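Local coordinates for protein molybdopterin molybdotransferase (Pyrococcus horikoshii, PDB 1UZ5) that probably catalyses insertion of molybdate into adenylyl-molybdopterin, releasing AMP and yielding Mo-molybdopterin, with magnesium as cofactor, at residues A[17-22]-A[287-292]; A[296-301]-A[316-321]; A[239-244]-A[269-274]; A[214-219]-A[309-314]. One frame throughout, in Å; residues are numbered along the deposited sequence.

In the fold
Contacts 2 and 4 are buried, whereas contacts 1 and 3 lie closer to the surface. Contacts 1 and 2 sit on neighbouring strands, 288-292 and 295-300, and their centres are about 7 Å apart. Contacts 2 and 4 share helix 304-322. Contacts 1, 2 and 4 lie on one face of the mixed sheet in the probable molybdopterin-binding domain. Contact 3 lies on the other face, where helices 233-246 and 263-271 meet. No hydrogen bond crosses any of the four contacts. Contacts 1, 2 and 4 each bring a phenylalanine ring against aliphatic groups. Contact 3 has no ring and places a glutamate at its exposed margin.

Contact 1: residues A[17-22]-A[287-292]; sequences QSFKIS and TIIGVI
Phe19 and Val291 mark the closest approach of the two backbones, with their CA atoms 9.1 Å apart. Segment 17-22 is the end of helix 9-18 and the loop after it. Segment 287-292 is mostly strand 288-292, an inner strand of the sheet. No strand pairing joins them, and the contact is made by side chains.

The Phe19 ring reaches across to two residues of the strand. Ile289 and Val291 lie on either side of Gly290 in sequence, and both direct their CB atoms toward the loop. Chi1 of -61° sets Phe19 CG opposite its own carbonyl carbon, with the ring extended toward the strand. Ile289 CG2 meets the ring at its edge, near the ring plane, 3.6 Å from Phe19 CE2. Val291 CG2 approaches obliquely and lies 3.3 Å from Phe19 CE1, shorter than a usual methyl-ring contact and perhaps partly a matter of the model. The Val291 and Phe19 side chains come from opposite directions. Gly290 O lies obliquely to the ring, 4.1 Å from Phe19 CZ.

The ring also touches Pro296 of strand 295-300, and Phe19 CB packs on Leu318 of helix 304-322. The contact thus joins the N-terminal region to the probable molybdopterin-binding domain. No hydrogen bond or charge pair crosses between the two segments, so the contact probably relies on van der Waals packing and partial burial of apolar surface.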
loop_
_atom_site.group_PDB
_atom_site.type_symbol
_atom_site.label_atom_id
_atom_site.label_comp_id
_atom_site.label_asym_id
_atom_site.label_seq_id
_atom_site.Cartn_x
_atom_site.Cartn_y
_atom_site.Cartn_z
ATOM N N GLN A 17 -7.510 14.520 -13.078
ATOM C CA GLN A 17 -6.686 13.584 -13.832
ATOM C C GLN A 17 -5.662 14.358 -14.649
ATOM O O GLN A 17 -4.553 13.879 -14.883
ATOM C CB GLN A 17 -7.552 12.741 -14.766
ATOM C CG GLN A 17 -8.582 11.888 -14.051
ATOM C CD GLN A 17 -9.422 11.067 -15.008
ATOM O OE1 GLN A 17 -8.896 10.263 -15.774
ATOM N NE2 GLN A 17 -10.734 11.267 -14.967
ATOM N N SER A 18 -6.031 15.563 -15.074
ATOM C CA SER A 18 -5.127 16.388 -15.868
ATOM C C SER A 18 -3.964 16.869 -15.016
ATOM O O SER A 18 -2.927 17.274 -15.544
ATOM C CB SER A 18 -5.862 17.600 -16.453
ATOM O OG SER A 18 -5.884 18.682 -15.539
ATOM N N PHE A 19 -4.136 16.843 -13.697
ATOM C CA PHE A 19 -3.064 17.268 -12.803
ATOM C C PHE A 19 -2.072 16.128 -12.674
ATOM O O PHE A 19 -2.424 14.960 -12.845
ATOM C CB PHE A 19 -3.587 17.609 -11.401
ATOM C CG PHE A 19 -4.577 18.736 -11.369
ATOM C CD1 PHE A 19 -4.484 19.796 -12.268
ATOM C CD2 PHE A 19 -5.590 18.752 -10.414
ATOM C CE1 PHE A 19 -5.388 20.856 -12.218
ATOM C CE2 PHE A 19 -6.499 19.808 -10.354
ATOM C CZ PHE A 19 -6.397 20.863 -11.259
ATOM N N LYS A 20 -0.831 16.462 -12.366
ATOM C CA LYS A 20 0.178 15.439 -12.205
ATOM C C LYS A 20 1.171 15.870 -11.145
ATOM O O LYS A 20 1.823 16.904 -11.271
ATOM C CB LYS A 20 0.894 15.183 -13.533
ATOM C CG LYS A 20 1.710 13.902 -13.558
ATOM C CD LYS A 20 2.226 13.614 -14.959
ATOM C CE LYS A 20 2.923 12.264 -15.033
ATOM N NZ LYS A 20 3.357 11.947 -16.424
ATOM N N ILE A 21 1.257 15.080 -10.084
ATOM C CA ILE A 21 2.185 15.359 -9.004
ATOM C C ILE A 21 3.342 14.383 -9.149
ATOM O O ILE A 21 3.134 13.190 -9.366
ATOM C CB ILE A 21 1.539 15.134 -7.616
ATOM C CG1 ILE A 21 0.292 16.010 -7.459
ATOM C CG2 ILE A 21 2.552 15.438 -6.520
ATOM C CD1 ILE A 21 0.571 17.494 -7.497
ATOM N N SER A 22 4.561 14.895 -9.051
ATOM C CA SER A 22 5.748 14.055 -9.135
ATOM C C SER A 22 6.570 14.375 -7.903
ATOM O O SER A 22 7.398 15.282 -7.914
ATOM C CB SER A 22 6.545 14.356 -10.407
ATOM O OG SER A 22 5.859 13.876 -11.551
ATOM N N THR A 287 -17.804 22.948 -3.990
ATOM C CA THR A 287 -16.405 22.523 -4.069
ATOM C C THR A 287 -15.614 23.240 -5.163
ATOM O O THR A 287 -16.082 23.401 -6.288
ATOM C CB THR A 287 -16.301 21.001 -4.285
ATOM O OG1 THR A 287 -16.974 20.327 -3.216
ATOM C CG2 THR A 287 -14.845 20.564 -4.310
ATOM N N ILE A 288 -14.406 23.666 -4.814
ATOM C CA ILE A 288 -13.529 24.378 -5.734
ATOM C C ILE A 288 -12.267 23.576 -6.071
ATOM O O ILE A 288 -11.732 22.857 -5.226
ATOM C CB ILE A 288 -13.071 25.717 -5.115
ATOM C CG1 ILE A 288 -14.290 26.569 -4.760
ATOM C CG2 ILE A 288 -12.162 26.456 -6.080
ATOM C CD1 ILE A 288 -13.948 27.799 -3.946
ATOM N N ILE A 289 -11.804 23.708 -7.310
ATOM C CA ILE A 289 -10.584 23.043 -7.763
ATOM C C ILE A 289 -9.839 24.040 -8.635
ATOM O O ILE A 289 -10.358 24.492 -9.657
ATOM C CB ILE A 289 -10.869 21.785 -8.602
ATOM C CG1 ILE A 289 -11.726 20.802 -7.811
ATOM C CG2 ILE A 289 -9.553 21.113 -8.982
ATOM C CD1 ILE A 289 -12.108 19.568 -8.591
ATOM N N GLY A 290 -8.627 24.392 -8.224
ATOM C CA GLY A 290 -7.843 25.337 -8.990
ATOM C C GLY A 290 -6.367 24.995 -9.022
ATOM O O GLY A 290 -5.948 23.911 -8.598
ATOM N N VAL A 291 -5.573 25.931 -9.527
ATOM C CA VAL A 291 -4.134 25.753 -9.628
ATOM C C VAL A 291 -3.434 27.075 -9.353
ATOM O O VAL A 291 -3.779 28.105 -9.932
ATOM C CB VAL A 291 -3.725 25.257 -11.038
ATOM C CG1 VAL A 291 -2.216 25.075 -11.112
ATOM C CG2 VAL A 291 -4.435 23.947 -11.357
ATOM N N ILE A 292 -2.466 27.039 -8.445
ATOM C CA ILE A 292 -1.684 28.212 -8.089
ATOM C C ILE A 292 -0.219 27.807 -8.200
ATOM O O ILE A 292 0.220 26.851 -7.555
ATOM C CB ILE A 292 -1.965 28.672 -6.647
ATOM C CG1 ILE A 292 -3.442 29.057 -6.496
ATOM C CG2 ILE A 292 -1.067 29.851 -6.298
ATOM C CD1 ILE A 292 -3.827 29.488 -5.090
#

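Contact 2: residues A[296-301]-A[316-321]; sequences PVFGLP and VPLLLR
Leu318 faces Pro296 and Phe298 in a strand-helix contact of the alpha/beta/alpha sandwich that forms the probable molybdopterin-binding domain. Strand 295-300 runs into helix 304-322, and the helix packs back over a face of the sheet that holds the strand. The nearest CA atoms are those of Pro296 and Leu318, 9.4 Å apart.

Leu318 carries the helix side of the contact alone. Its CB is directed toward the strand, but Leu318 CB stays 5.0 Å from Phe298 CZ. Leu318 CG is no closer, at 5.1 Å from Phe298 CE2. With chi1 at 178°, CG lies opposite the backbone N of Leu318, which extends the branch away from the helix. The two methyls then part. CD1 turns toward Phe19, which comes from the loop after helix 9-18. CD2 goes on to the strand and does all the touching there. It meets the Phe298 ring at the edge, near the ring plane, while the two side chains run at a slant to each other. The same methyl also reaches Pro296, with Pro296 CB 4.1 Å from Leu318 CD2.

More apolar side chains close in. Val16 of helix 9-18 packs on both Phe298 and Leu318, and Leu314 and Val315 add to the cover of Phe298. The helix is kinked at Pro317, whose N cannot donate to the preceding turn. One residue later, the CD2 methyl of Leu318 rests 3.8 Å from Phe298 CE2 and 4.0 Å from Phe298 CZ.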
loop_
_atom_site.group_PDB
_atom_site.type_symbol
_atom_site.label_atom_id
_atom_site.label_comp_id
_atom_site.label_asym_id
_atom_site.label_seq_id
_atom_site.Cartn_x
_atom_site.Cartn_y
_atom_site.Cartn_z
ATOM N N PRO A 296 -1.967 21.988 -7.538
ATOM C CA PRO A 296 -3.412 21.804 -7.387
ATOM C C PRO A 296 -3.890 22.351 -6.040
ATOM O O PRO A 296 -3.201 22.225 -5.027
ATOM C CB PRO A 296 -3.583 20.288 -7.479
ATOM C CG PRO A 296 -2.446 19.872 -8.372
ATOM C CD PRO A 296 -1.304 20.705 -7.830
ATOM N N VAL A 297 -5.061 22.974 -6.043
ATOM C CA VAL A 297 -5.644 23.531 -4.827
ATOM C C VAL A 297 -7.094 23.071 -4.779
ATOM O O VAL A 297 -7.813 23.155 -5.776
ATOM C CB VAL A 297 -5.609 25.072 -4.831
ATOM C CG1 VAL A 297 -6.119 25.613 -3.491
ATOM C CG2 VAL A 297 -4.198 25.552 -5.093
ATOM N N PHE A 298 -7.511 22.573 -3.621
ATOM C CA PHE A 298 -8.872 22.088 -3.436
ATOM C C PHE A 298 -9.564 22.851 -2.308
ATOM O O PHE A 298 -8.965 23.117 -1.266
ATOM C CB PHE A 298 -8.864 20.594 -3.083
ATOM C CG PHE A 298 -8.415 19.700 -4.206
ATOM C CD1 PHE A 298 -9.344 19.125 -5.071
ATOM C CD2 PHE A 298 -7.067 19.413 -4.385
ATOM C CE1 PHE A 298 -8.936 18.268 -6.097
ATOM C CE2 PHE A 298 -6.646 18.557 -5.407
ATOM C CZ PHE A 298 -7.583 17.983 -6.263
ATOM N N GLY A 299 -10.824 23.207 -2.541
ATOM C CA GLY A 299 -11.615 23.899 -1.536
ATOM C C GLY A 299 -12.763 22.951 -1.256
ATOM O O GLY A 299 -13.656 22.797 -2.088
ATOM N N LEU A 300 -12.737 22.293 -0.101
ATOM C CA LEU A 300 -13.776 21.327 0.241
ATOM C C LEU A 300 -14.756 21.840 1.296
ATOM O O LEU A 300 -14.468 22.804 2.004
ATOM C CB LEU A 300 -13.130 20.034 0.754
ATOM C CG LEU A 300 -12.005 19.430 -0.094
ATOM C CD1 LEU A 300 -11.484 18.179 0.596
ATOM C CD2 LEU A 300 -12.513 19.103 -1.487
ATOM N N PRO A 301 -15.921 21.179 1.420
ATOM C CA PRO A 301 -16.963 21.542 2.389
ATOM C C PRO A 301 -16.453 21.463 3.827
ATOM O O PRO A 301 -15.536 20.695 4.130
ATOM C CB PRO A 301 -18.055 20.506 2.131
ATOM C CG PRO A 301 -17.875 20.162 0.687
ATOM C CD PRO A 301 -16.374 20.069 0.563
ATOM N N VAL A 316 -7.988 12.051 -3.141
ATOM C CA VAL A 316 -7.387 10.730 -3.042
ATOM C C VAL A 316 -6.869 10.192 -4.380
ATOM O O VAL A 316 -5.720 9.767 -4.467
ATOM C CB VAL A 316 -8.374 9.734 -2.392
ATOM C CG1 VAL A 316 -7.816 8.320 -2.438
ATOM C CG2 VAL A 316 -8.616 10.142 -0.935
ATOM N N PRO A 317 -7.698 10.216 -5.439
ATOM C CA PRO A 317 -7.216 9.707 -6.730
ATOM C C PRO A 317 -5.907 10.375 -7.169
ATOM O O PRO A 317 -5.015 9.722 -7.713
ATOM C CB PRO A 317 -8.382 10.009 -7.667
ATOM C CG PRO A 317 -9.574 9.832 -6.760
ATOM C CD PRO A 317 -9.124 10.585 -5.525
ATOM N N LEU A 318 -5.798 11.677 -6.921
ATOM C CA LEU A 318 -4.602 12.431 -7.279
ATOM C C LEU A 318 -3.391 11.921 -6.502
ATOM O O LEU A 318 -2.327 11.681 -7.072
ATOM C CB LEU A 318 -4.803 13.919 -6.976
ATOM C CG LEU A 318 -3.617 14.849 -7.250
ATOM C CD1 LEU A 318 -3.256 14.806 -8.728
ATOM C CD2 LEU A 318 -3.967 16.270 -6.832
ATOM N N LEU A 319 -3.564 11.758 -5.195
ATOM C CA LEU A 319 -2.485 11.295 -4.337
ATOM C C LEU A 319 -2.062 9.863 -4.662
ATOM O O LEU A 319 -0.874 9.551 -4.690
ATOM C CB LEU A 319 -2.912 11.407 -2.869
ATOM C CG LEU A 319 -3.344 12.826 -2.483
ATOM C CD1 LEU A 319 -3.698 12.896 -1.002
ATOM C CD2 LEU A 319 -2.217 13.800 -2.806
ATOM N N LEU A 320 -3.037 8.996 -4.912
ATOM C CA LEU A 320 -2.740 7.610 -5.236
ATOM C C LEU A 320 -1.930 7.514 -6.526
ATOM O O LEU A 320 -0.974 6.746 -6.609
ATOM C CB LEU A 320 -4.036 6.804 -5.365
ATOM C CG LEU A 320 -4.819 6.617 -4.061
ATOM C CD1 LEU A 320 -6.040 5.741 -4.306
ATOM C CD2 LEU A 320 -3.917 5.981 -3.010
ATOM N N ARG A 321 -2.307 8.302 -7.529
ATOM C CA ARG A 321 -1.599 8.292 -8.803
ATOM C C ARG A 321 -0.167 8.761 -8.626
ATOM O O ARG A 321 0.739 8.273 -9.294
ATOM C CB ARG A 321 -2.319 9.178 -9.814
ATOM C CG ARG A 321 -3.637 8.598 -10.289
ATOM C CD ARG A 321 -4.483 9.663 -10.947
ATOM N NE ARG A 321 -5.807 9.128 -11.255
ATOM C CZ ARG A 321 -6.919 9.854 -11.322
ATOM N NH1 ARG A 321 -8.071 9.266 -11.609
ATOM N NH2 ARG A 321 -6.882 11.162 -11.095
#

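Contact 3: residues A[239-244]-A[269-274]; sequences LIEKAV and EELGEV
Glu241 and Leu271 have the nearest CA atoms, 8.2 Å apart, where the middle of helix 233-246 passes the last turn of helix 263-271. Leu271 is the only residue of its segment that makes the contact, and it meets two consecutive residues of the other helix.

Both methyls of Leu271 pack along Glu241, and CD1 also meets Ile240. Leu271 CD1 touches Ile240 CG2 at 3.7 Å, and these two side chains meet at a slant. Chi1 of -71° at Ile240 puts CG2 opposite the backbone N, on the side that faces Leu271. Ile240 is buried, while Leu271 is partly exposed.

Both helices cover the same face of the sheet in the alpha/beta/alpha sandwich. Ile292 of strand 288-292 lies beneath them and touches Ile240, Val244 and Leu271. Gly272 leaves helical geometry, and the chain then turns into strand 273-277.

Glu241 lies on the outer side. Its side chain crosses that of Leu271 at about a right angle. The methylene CG of Glu241 is 4.1 Å from both Leu271 CD1 and Leu271 CD2. Further out, Glu241 OE2 lies 4.0 Å from Leu271 CD2 without any polar bond between them. Glu270 brings a second carboxylate to this margin, its OE2 6.7 Å from Glu241 OE2, and the two like charges may repel each other mildly. Glu270 also has a long, weak ion pair with Lys233.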
loop_
_atom_site.group_PDB
_atom_site.type_symbol
_atom_site.label_atom_id
_atom_site.label_comp_id
_atom_site.label_asym_id
_atom_site.label_seq_id
_atom_site.Cartn_x
_atom_site.Cartn_y
_atom_site.Cartn_z
ATOM N N LEU A 239 -2.403 32.793 4.161
ATOM C CA LEU A 239 -2.197 31.392 4.505
ATOM C C LEU A 239 -2.088 30.515 3.262
ATOM O O LEU A 239 -1.272 29.598 3.218
ATOM C CB LEU A 239 -3.328 30.901 5.415
ATOM C CG LEU A 239 -3.030 29.664 6.266
ATOM C CD1 LEU A 239 -1.709 29.849 7.003
ATOM C CD2 LEU A 239 -4.170 29.440 7.258
ATOM N N ILE A 240 -2.909 30.792 2.253
ATOM C CA ILE A 240 -2.857 30.021 1.020
ATOM C C ILE A 240 -1.492 30.214 0.359
ATOM O O ILE A 240 -0.929 29.278 -0.209
ATOM C CB ILE A 240 -3.961 30.447 0.034
ATOM C CG1 ILE A 240 -5.325 29.987 0.557
ATOM C CG2 ILE A 240 -3.696 29.849 -1.339
ATOM C CD1 ILE A 240 -6.485 30.319 -0.362
ATOM N N GLU A 241 -0.961 31.431 0.439
ATOM C CA GLU A 241 0.344 31.716 -0.142
ATOM C C GLU A 241 1.431 30.881 0.528
ATOM O O GLU A 241 2.325 30.371 -0.143
ATOM C CB GLU A 241 0.674 33.203 -0.012
ATOM C CG GLU A 241 0.067 34.061 -1.111
ATOM C CD GLU A 241 0.289 35.539 -0.873
ATOM O OE1 GLU A 241 1.440 35.927 -0.578
ATOM O OE2 GLU A 241 -0.685 36.312 -0.986
ATOM N N LYS A 242 1.351 30.744 1.849
ATOM C CA LYS A 242 2.329 29.951 2.587
ATOM C C LYS A 242 2.148 28.471 2.262
ATOM O O LYS A 242 3.116 27.736 2.092
ATOM C CB LYS A 242 2.174 30.173 4.091
ATOM C CG LYS A 242 2.445 31.602 4.532
ATOM C CD LYS A 242 2.386 31.748 6.047
ATOM C CE LYS A 242 2.677 33.182 6.468
ATOM N NZ LYS A 242 2.703 33.340 7.948
ATOM N N ALA A 243 0.893 28.045 2.169
ATOM C CA ALA A 243 0.571 26.660 1.857
ATOM C C ALA A 243 1.146 26.273 0.497
ATOM O O ALA A 243 1.749 25.212 0.348
ATOM C CB ALA A 243 -0.944 26.467 1.862
ATOM N N VAL A 244 0.949 27.143 -0.489
ATOM C CA VAL A 244 1.436 26.906 -1.843
ATOM C C VAL A 244 2.951 26.717 -1.885
ATOM O O VAL A 244 3.468 25.995 -2.735
ATOM C CB VAL A 244 1.051 28.078 -2.783
ATOM C CG1 VAL A 244 1.738 27.924 -4.129
ATOM C CG2 VAL A 244 -0.456 28.114 -2.973
ATOM N N GLU A 269 -8.765 32.584 -7.414
ATOM C CA GLU A 269 -8.872 33.207 -8.727
ATOM C C GLU A 269 -7.815 34.287 -8.936
ATOM O O GLU A 269 -7.285 34.441 -10.038
ATOM C CB GLU A 269 -10.266 33.816 -8.908
ATOM C CG GLU A 269 -10.518 34.370 -10.295
ATOM C CD GLU A 269 -10.510 33.290 -11.359
ATOM O OE1 GLU A 269 -11.427 32.444 -11.352
ATOM O OE2 GLU A 269 -9.582 33.285 -12.195
ATOM N N GLU A 270 -7.502 35.031 -7.880
ATOM C CA GLU A 270 -6.511 36.094 -7.986
ATOM C C GLU A 270 -5.072 35.629 -7.794
ATOM O O GLU A 270 -4.137 36.334 -8.174
ATOM C CB GLU A 270 -6.829 37.216 -6.994
ATOM C CG GLU A 270 -6.798 36.814 -5.536
ATOM C CD GLU A 270 -7.199 37.959 -4.623
ATOM O OE1 GLU A 270 -8.351 38.432 -4.735
ATOM O OE2 GLU A 270 -6.365 38.386 -3.797
ATOM N N LEU A 271 -4.888 34.453 -7.199
ATOM C CA LEU A 271 -3.544 33.923 -6.991
ATOM C C LEU A 271 -3.190 32.976 -8.132
ATOM O O LEU A 271 -2.014 32.717 -8.402
ATOM C CB LEU A 271 -3.453 33.176 -5.658
ATOM C CG LEU A 271 -3.390 34.014 -4.382
ATOM C CD1 LEU A 271 -3.351 33.094 -3.171
ATOM C CD2 LEU A 271 -2.152 34.896 -4.411
ATOM N N GLY A 272 -4.218 32.468 -8.802
ATOM C CA GLY A 272 -4.000 31.551 -9.904
ATOM C C GLY A 272 -5.223 31.399 -10.783
ATOM O O GLY A 272 -5.738 32.379 -11.313
ATOM N N GLU A 273 -5.695 30.167 -10.934
ATOM C CA GLU A 273 -6.860 29.893 -11.764
ATOM C C GLU A 273 -7.802 28.884 -11.123
ATOM O O GLU A 273 -7.368 27.958 -10.442
ATOM C CB GLU A 273 -6.417 29.369 -13.133
ATOM C CG GLU A 273 -7.566 28.921 -14.029
ATOM C CD GLU A 273 -7.102 28.511 -15.418
ATOM O OE1 GLU A 273 -6.519 29.362 -16.125
ATOM O OE2 GLU A 273 -7.317 27.340 -15.802
ATOM N N VAL A 274 -9.098 29.078 -11.343
ATOM C CA VAL A 274 -10.109 28.181 -10.810
ATOM C C VAL A 274 -10.643 27.333 -11.952
ATOM O O VAL A 274 -11.372 27.827 -12.811
ATOM C CB VAL A 274 -11.288 28.958 -10.174
ATOM C CG1 VAL A 274 -12.407 27.998 -9.807
ATOM C CG2 VAL A 274 -10.817 29.700 -8.933
#

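Contact 4: residues A[214-219]-A[309-314]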
loop_
_atom_site.group_PDB
_atom_site.type_symbol
_atom_site.label_atom_id
_atom_site.label_comp_id
_atom_site.label_asym_id
_atom_site.label_seq_id
_atom_site.Cartn_x
_atom_site.Cartn_y
_atom_site.Cartn_z
ATOM N N ASP A 214 -3.962 13.574 8.792
ATOM C CA ASP A 214 -3.696 12.193 9.142
ATOM C C ASP A 214 -4.184 11.185 8.121
ATOM O O ASP A 214 -3.579 10.125 7.977
ATOM C CB ASP A 214 -4.236 11.876 10.537
ATOM C CG ASP A 214 -3.388 12.500 11.634
ATOM O OD1 ASP A 214 -2.237 12.894 11.340
ATOM O OD2 ASP A 214 -3.853 12.588 12.786
ATOM N N ALA A 215 -5.259 11.497 7.404
ATOM C CA ALA A 215 -5.735 10.573 6.382
ATOM C C ALA A 215 -4.663 10.570 5.287
ATOM O O ALA A 215 -4.314 9.529 4.729
ATOM C CB ALA A 215 -7.072 11.037 5.817
ATOM N N ILE A 216 -4.134 11.755 5.002
ATOM C CA ILE A 216 -3.095 11.920 3.999
ATOM C C ILE A 216 -1.845 11.149 4.434
ATOM O O ILE A 216 -1.221 10.461 3.627
ATOM C CB ILE A 216 -2.760 13.410 3.813
ATOM C CG1 ILE A 216 -3.962 14.117 3.171
ATOM C CG2 ILE A 216 -1.505 13.573 2.964
ATOM C CD1 ILE A 216 -3.793 15.608 3.018
ATOM N N ASN A 217 -1.486 11.264 5.709
ATOM C CA ASN A 217 -0.325 10.543 6.223
ATOM C C ASN A 217 -0.549 9.043 6.054
ATOM O O ASN A 217 0.355 8.310 5.660
ATOM C CB ASN A 217 -0.101 10.844 7.708
ATOM C CG ASN A 217 0.470 12.224 7.947
ATOM O OD1 ASN A 217 1.097 12.812 7.066
ATOM N ND2 ASN A 217 0.273 12.744 9.156
ATOM N N GLU A 218 -1.763 8.593 6.347
ATOM C CA GLU A 218 -2.098 7.182 6.240
ATOM C C GLU A 218 -2.013 6.622 4.830
ATOM O O GLU A 218 -1.568 5.491 4.644
ATOM C CB GLU A 218 -3.496 6.914 6.806
ATOM C CG GLU A 218 -3.557 6.868 8.334
ATOM C CD GLU A 218 -4.896 6.361 8.850
ATOM O OE1 GLU A 218 -5.547 5.568 8.140
ATOM O OE2 GLU A 218 -5.290 6.743 9.970
ATOM N N LEU A 219 -2.432 7.394 3.830
ATOM C CA LEU A 219 -2.384 6.886 2.464
ATOM C C LEU A 219 -0.991 6.956 1.833
ATOM O O LEU A 219 -0.776 6.423 0.750
ATOM C CB LEU A 219 -3.421 7.603 1.587
ATOM C CG LEU A 219 -3.293 9.089 1.267
ATOM C CD1 LEU A 219 -2.209 9.314 0.219
ATOM C CD2 LEU A 219 -4.631 9.591 0.744
ATOM N N THR A 309 -16.046 12.894 2.204
ATOM C CA THR A 309 -16.558 12.374 0.945
ATOM C C THR A 309 -15.887 13.036 -0.248
ATOM O O THR A 309 -15.425 12.353 -1.160
ATOM C CB THR A 309 -18.082 12.571 0.843
ATOM O OG1 THR A 309 -18.732 11.675 1.748
ATOM C CG2 THR A 309 -18.573 12.298 -0.575
ATOM N N ASN A 310 -15.828 14.365 -0.246
ATOM C CA ASN A 310 -15.209 15.075 -1.358
ATOM C C ASN A 310 -13.705 14.827 -1.422
ATOM O O ASN A 310 -13.118 14.812 -2.502
ATOM C CB ASN A 310 -15.491 16.571 -1.254
ATOM C CG ASN A 310 -16.904 16.926 -1.683
ATOM O OD1 ASN A 310 -17.878 16.336 -1.215
ATOM N ND2 ASN A 310 -17.020 17.898 -2.575
ATOM N N PHE A 311 -13.085 14.645 -0.261
ATOM C CA PHE A 311 -11.651 14.375 -0.191
ATOM C C PHE A 311 -11.380 13.075 -0.944
ATOM O O PHE A 311 -10.507 13.003 -1.808
ATOM C CB PHE A 311 -11.224 14.231 1.275
ATOM C CG PHE A 311 -9.844 13.646 1.464
ATOM C CD1 PHE A 311 -8.710 14.390 1.170
ATOM C CD2 PHE A 311 -9.687 12.360 1.967
ATOM C CE1 PHE A 311 -7.438 13.863 1.377
ATOM C CE2 PHE A 311 -8.420 11.821 2.179
ATOM C CZ PHE A 311 -7.293 12.577 1.883
ATOM N N THR A 312 -12.160 12.055 -0.609
ATOM C CA THR A 312 -12.035 10.739 -1.213
ATOM C C THR A 312 -12.270 10.744 -2.720
ATOM O O THR A 312 -11.534 10.107 -3.480
ATOM C CB THR A 312 -13.026 9.768 -0.564
ATOM O OG1 THR A 312 -12.744 9.678 0.837
ATOM C CG2 THR A 312 -12.921 8.381 -1.198
ATOM N N LEU A 313 -13.295 11.473 -3.149
ATOM C CA LEU A 313 -13.644 11.545 -4.562
ATOM C C LEU A 313 -12.688 12.348 -5.429
ATOM O O LEU A 313 -12.401 11.961 -6.561
ATOM C CB LEU A 313 -15.053 12.122 -4.722
ATOM C CG LEU A 313 -16.221 11.211 -4.347
ATOM C CD1 LEU A 313 -17.513 12.011 -4.309
ATOM C CD2 LEU A 313 -16.316 10.079 -5.361
ATOM N N LEU A 314 -12.179 13.453 -4.896
ATOM C CA LEU A 314 -11.310 14.336 -5.669
ATOM C C LEU A 314 -9.818 14.335 -5.365
ATOM O O LEU A 314 -8.995 14.332 -6.281
ATOM C CB LEU A 314 -11.813 15.778 -5.545
ATOM C CG LEU A 314 -13.299 16.042 -5.815
ATOM C CD1 LEU A 314 -13.598 17.512 -5.582
ATOM C CD2 LEU A 314 -13.651 15.643 -7.238
#
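Phe311 fills the space between two helices by reaching from 309-314 to Ala215, Ile216 and Leu219. The axes of the short segments are 12.5 Å apart at closest, and their directions differ by 34°. That is a wide separation, and one large ring spans it.

The tight part is around the far end of this ring. Chi1 of 167° leaves Phe311 CG opposite its backbone N and carries the ring toward helix 208-219. Ile216 CG1 lies 3.9 Å from both Phe311 CZ and Phe311 CE1. Ala215 CB is 4.0 Å from Phe311 CE2, one turn before Leu219. The Leu219 and Phe311 side chains point toward each other, with Leu219 CD2 4.2 Å from Phe311 CZ. All three partners approach the ring obliquely. Leu219 takes the unusual chi1 of 66°, with CG between its backbone N and carbonyl carbon.

The other side of helix 208-219 is looser and polar. Asp214, Asn217 and Glu218 are partly exposed and take no part in the contact with 309-314. Asn217 ND2 gives a weak hydrogen bond to Asp214 OD1, and Asp214 also forms a salt bridge with Arg210. Glu218 pairs with Lys400 near the C-terminus.

Helix 304-322 widens into a pi-type turn at 311-314, just where Phe311 leaves it. Beneath the two helices lies the sheet: Phe311 also packs on Leu300 of strand 295-300, while Ile216 rests on Val183 and Val185 of strand 182-188.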